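Local coordinates for ARF GTPase-activating protein GIT1 (Rattus norvegicus, PDB 6IUH), which probably acts as a GTPase-activating protein for ARF GTPases, and here contributes a C-terminal four-helix bundle that binds a chain of another protein, at residues F101-L104 and T105-I109; I115-A118 and A119-V123. All blocks are in the same frame, centred on the assembly; numbering follows the deposited sequence.

Contact 1. Residues F101-L104 and T105-I109; sequences FQLL and TQQVI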
loop_
_atom_site.group_PDB
_atom_site.type_symbol
_atom_site.label_atom_id
_atom_site.label_comp_id
_atom_site.label_asym_id
_atom_site.label_seq_id
_atom_site.Cartn_x
_atom_site.Cartn_y
_atom_site.Cartn_z
ATOM N N PHE A 101 -8.033 -18.762 -4.640
ATOM C CA PHE A 101 -6.873 -18.125 -4.029
ATOM C C PHE A 101 -5.957 -17.463 -5.056
ATOM O O PHE A 101 -5.227 -16.530 -4.731
ATOM C CB PHE A 101 -6.090 -19.142 -3.196
ATOM C CG PHE A 101 -6.801 -19.559 -1.941
ATOM C CD1 PHE A 101 -6.712 -18.789 -0.792
ATOM C CD2 PHE A 101 -7.574 -20.706 -1.915
ATOM C CE1 PHE A 101 -7.371 -19.161 0.360
ATOM C CE2 PHE A 101 -8.235 -21.084 -0.763
ATOM C CZ PHE A 101 -8.133 -20.311 0.373
ATOM N N GLN A 102 -6.002 -17.940 -6.295
ATOM C CA GLN A 102 -5.228 -17.317 -7.362
ATOM C C GLN A 102 -5.769 -15.924 -7.648
ATOM O O GLN A 102 -5.024 -14.946 -7.661
ATOM C CB GLN A 102 -5.261 -18.174 -8.628
ATOM C CG GLN A 102 -4.633 -19.547 -8.457
ATOM C CD GLN A 102 -3.159 -19.476 -8.112
ATOM O OE1 GLN A 102 -2.460 -18.541 -8.503
ATOM N NE2 GLN A 102 -2.678 -20.469 -7.373
ATOM N N LEU A 103 -7.075 -15.846 -7.872
ATOM C CA LEU A 103 -7.738 -14.571 -8.098
ATOM C C LEU A 103 -7.581 -13.656 -6.887
ATOM O O LEU A 103 -7.300 -12.468 -7.031
ATOM C CB LEU A 103 -9.218 -14.790 -8.414
ATOM C CG LEU A 103 -10.070 -13.531 -8.570
ATOM C CD1 LEU A 103 -9.519 -12.640 -9.675
ATOM C CD2 LEU A 103 -11.521 -13.901 -8.845
ATOM N N LEU A 104 -7.755 -14.221 -5.695
ATOM C CA LEU A 104 -7.610 -13.470 -4.452
ATOM C C LEU A 104 -6.234 -12.828 -4.322
ATOM O O LEU A 104 -6.117 -11.628 -4.084
ATOM C CB LEU A 104 -7.862 -14.379 -3.253
ATOM C CG LEU A 104 -7.473 -13.790 -1.897
ATOM C CD1 LEU A 104 -8.402 -12.647 -1.520
ATOM C CD2 LEU A 104 -7.480 -14.879 -0.835
ATOM N N THR A 105 -5.194 -13.643 -4.471
ATOM C CA THR A 105 -3.822 -13.167 -4.353
ATOM C C THR A 105 -3.525 -12.082 -5.383
ATOM O O THR A 105 -2.876 -11.081 -5.071
ATOM C CB THR A 105 -2.818 -14.320 -4.514
ATOM O OG1 THR A 105 -3.047 -15.289 -3.485
ATOM C CG2 THR A 105 -1.392 -13.809 -4.407
ATOM N N GLN A 106 -4.011 -12.278 -6.604
ATOM C CA GLN A 106 -3.848 -11.269 -7.647
ATOM C C GLN A 106 -4.448 -9.936 -7.222
ATOM O O GLN A 106 -3.795 -8.898 -7.314
ATOM C CB GLN A 106 -4.484 -11.733 -8.959
ATOM C CG GLN A 106 -3.742 -12.881 -9.637
ATOM C CD GLN A 106 -4.580 -13.572 -10.694
ATOM O OE1 GLN A 106 -5.659 -13.100 -11.051
ATOM N NE2 GLN A 106 -4.092 -14.702 -11.193
ATOM N N GLN A 107 -5.688 -9.970 -6.743
ATOM C CA GLN A 107 -6.379 -8.748 -6.350
ATOM C C GLN A 107 -5.692 -8.077 -5.164
ATOM O O GLN A 107 -5.560 -6.854 -5.123
ATOM C CB GLN A 107 -7.840 -9.047 -6.022
ATOM C CG GLN A 107 -8.670 -9.443 -7.235
ATOM C CD GLN A 107 -8.698 -8.356 -8.294
ATOM O OE1 GLN A 107 -8.947 -7.188 -7.995
ATOM N NE2 GLN A 107 -8.434 -8.736 -9.540
ATOM N N VAL A 108 -5.244 -8.886 -4.210
ATOM C CA VAL A 108 -4.571 -8.373 -3.022
ATOM C C VAL A 108 -3.273 -7.640 -3.383
ATOM O O VAL A 108 -3.024 -6.534 -2.901
ATOM C CB VAL A 108 -4.280 -9.513 -2.022
ATOM C CG1 VAL A 108 -3.267 -9.081 -0.979
ATOM C CG2 VAL A 108 -5.576 -9.971 -1.362
ATOM N N ILE A 109 -2.458 -8.241 -4.245
ATOM C CA ILE A 109 -1.197 -7.619 -4.646
ATOM C C ILE A 109 -1.433 -6.349 -5.477
ATOM O O ILE A 109 -0.672 -5.386 -5.371
ATOM C CB ILE A 109 -0.305 -8.610 -5.431
ATOM C CG1 ILE A 109 0.050 -9.809 -4.547
ATOM C CG2 ILE A 109 0.973 -7.930 -5.910
ATOM C CD1 ILE A 109 0.826 -10.890 -5.261
HETATM O O HOH W 1 -1.541 -16.246 -10.380
#

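Contact 2. Residues I115-A118 and A119-V123; sequences IAKA and AKQLV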
loop_
_atom_site.group_PDB
_atom_site.type_symbol
_atom_site.label_atom_id
_atom_site.label_comp_id
_atom_site.label_asym_id
_atom_site.label_seq_id
_atom_site.Cartn_x
_atom_site.Cartn_y
_atom_site.Cartn_z
ATOM N N ILE A 115 -1.196 1.091 -3.205
ATOM C CA ILE A 115 -0.924 1.710 -1.910
ATOM C C ILE A 115 0.516 2.210 -1.883
ATOM O O ILE A 115 0.784 3.353 -1.514
ATOM C CB ILE A 115 -1.152 0.740 -0.736
ATOM C CG1 ILE A 115 -2.625 0.357 -0.632
ATOM C CG2 ILE A 115 -0.708 1.377 0.572
ATOM C CD1 ILE A 115 -2.908 -0.698 0.411
ATOM N N ALA A 116 1.440 1.345 -2.287
ATOM C CA ALA A 116 2.849 1.710 -2.383
ATOM C C ALA A 116 3.062 2.844 -3.383
ATOM O O ALA A 116 3.854 3.756 -3.137
ATOM C CB ALA A 116 3.681 0.501 -2.771
ATOM N N LYS A 117 2.355 2.778 -4.508
ATOM C CA LYS A 117 2.436 3.815 -5.538
ATOM C C LYS A 117 2.061 5.179 -4.977
ATOM O O LYS A 117 2.787 6.160 -5.158
ATOM C CB LYS A 117 1.523 3.469 -6.716
ATOM C CG LYS A 117 1.691 4.364 -7.937
ATOM C CD LYS A 117 0.748 3.924 -9.050
ATOM C CE LYS A 117 1.011 4.658 -10.350
ATOM N NZ LYS A 117 0.119 4.159 -11.432
ATOM N N ALA A 118 0.923 5.231 -4.292
ATOM C CA ALA A 118 0.446 6.460 -3.673
ATOM C C ALA A 118 1.406 6.945 -2.589
ATOM O O ALA A 118 1.676 8.142 -2.477
ATOM C CB ALA A 118 -0.949 6.249 -3.089
ATOM N N ALA A 119 1.915 6.012 -1.789
ATOM C CA ALA A 119 2.835 6.353 -0.709
ATOM C C ALA A 119 4.099 6.996 -1.267
ATOM O O ALA A 119 4.576 8.002 -0.741
ATOM C CB ALA A 119 3.181 5.120 0.112
ATOM N N LYS A 120 4.626 6.409 -2.339
ATOM C CA LYS A 120 5.793 6.952 -3.029
ATOM C C LYS A 120 5.530 8.364 -3.550
ATOM O O LYS A 120 6.379 9.248 -3.425
ATOM C CB LYS A 120 6.203 6.042 -4.192
ATOM C CG LYS A 120 7.495 6.463 -4.882
ATOM C CD LYS A 120 7.711 5.680 -6.169
ATOM C CE LYS A 120 6.584 5.937 -7.158
ATOM N NZ LYS A 120 6.711 5.101 -8.386
ATOM N N GLN A 121 4.356 8.569 -4.139
ATOM C CA GLN A 121 3.990 9.879 -4.664
ATOM C C GLN A 121 3.985 10.919 -3.552
ATOM O O GLN A 121 4.484 12.026 -3.725
ATOM C CB GLN A 121 2.623 9.826 -5.351
ATOM C CG GLN A 121 2.620 9.031 -6.646
ATOM C CD GLN A 121 1.223 8.778 -7.184
ATOM O OE1 GLN A 121 0.229 9.210 -6.603
ATOM N NE2 GLN A 121 1.144 8.065 -8.300
ATOM N N LEU A 122 3.436 10.542 -2.402
ATOM C CA LEU A 122 3.367 11.433 -1.249
ATOM C C LEU A 122 4.751 11.776 -0.711
ATOM O O LEU A 122 4.989 12.904 -0.271
ATOM C CB LEU A 122 2.514 10.799 -0.149
ATOM C CG LEU A 122 1.022 10.727 -0.476
ATOM C CD1 LEU A 122 0.291 9.822 0.512
ATOM C CD2 LEU A 122 0.410 12.116 -0.477
ATOM N N VAL A 123 5.659 10.802 -0.741
ATOM C CA VAL A 123 7.044 11.041 -0.350
ATOM C C VAL A 123 7.681 12.070 -1.277
ATOM O O VAL A 123 8.345 13.005 -0.824
ATOM C CB VAL A 123 7.882 9.746 -0.376
ATOM C CG1 VAL A 123 9.363 10.062 -0.206
ATOM C CG2 VAL A 123 7.417 8.790 0.708
#

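Contact 1. Residues F101-L104 and T105-I109
Leu104 lies alongside Val108, one turn further on, and the two side chains point the same way. The touch is between Leu104 CD1 and Val108 CG2, 3.9 Å apart. CG2 of Val108 sits beside its own backbone N, with CG1 taking the anti place (chi1 165°), and this turns CG2 back toward the preceding turn. Thr105 folds back in a similar sense. Its OG1 stands beside its own backbone N (chi1 -61°) and donates to Phe101 O at 2.8 Å. Thr105 N donates to the same Phe101 O at 2.9 Å. The two donors reach that oxygen from opposite faces of the carbonyl plane, so both donors of the buried threonine are satisfied by one acceptor. This is a common way for a helix to satisfy a threonine hydroxyl. On the outer side, one water joins two amides. It donates to Gln102 OE1 at 3.1 Å and accepts from Gln106 NE2 at 3.1 Å. Leu103 and Gln107 run side by side, with Leu103 CD1 packed 4.1 Å from Gln107 NE2. The other end of that amide, Gln107 OE1, is hydrogen-bonded to Arg82. These residues form the first two and a half turns of helix 101-128 in the four-helix bundle. Leu104 and Val108 both rest on Phe42 of helix 42-57, while Val108 also meets Leu83 and Cys87 of helix 67-87 and Leu30 of helix 13-35. Thr105 touches Ala34 of helix 13-35 and, with Gln106 and Ile109, packs on a chain of another protein.

Contact 2. Residues I115-A118 and A119-V123
Lys117 stretches out from the helix and Gln121, one turn later, crosses it at a slant. The lysine is extended throughout, with CG opposite its backbone N (chi1 -171°), and its methylene chain runs past the glutamine amide. Gln121 NE2 lies 3.8 Å from Lys117 CG and 4.0 Å from Lys117 CE. Gln121 takes the other kind of first torsion: CG stands beside its own backbone N (chi1 -69°) and comes within 3.2 Å of Lys117 O. That same oxygen accepts the backbone bond from Gln121 N at 3.1 Å. The far end of the amide is fixed from outside, because Gln121 OE1 is hydrogen-bonded to Ser72. Leu122 bends back in the same manner, with CG 3.3 Å from Ala118 O. Lys120 goes a different way. Its chain kinks at chi3 (61°), and its NZ is hydrogen-bonded to a polar side chain of a chain of another protein. Ala119 CB, with no further branch, sits 3.4 Å from Ile115 O. These turns belong to helix 101-128, in the second half of the last helix of the bundle. Ile115 packs on helices 13-35, 42-57 and 67-87, Ala118 on Leu76 of helix 67-87, and Ala119 and Leu122 on Met56 of helix 42-57. Ala116, Lys120 and Val123 meet the chain of another protein, and Val123 also touches Val16 and Thr20 of helix 13-35.

Contacts 1 and 2 lie in series on one helix, 101-128, the last of the four helices in the chain. Contact 1 comes first, at the start of the helix, and contact 2 follows in its second half. Their centres are 21 Å apart and their nearest atoms about 7 Å apart, so they do not touch. Both pack on helices 13-35, 42-57 and 67-87, at different levels of the bundle. Contact 2 is the more buried and lies nearer the centre of the chain. Both also reach a chain of another protein, consistent with helix 101-128 serving the bundle core and partner binding together.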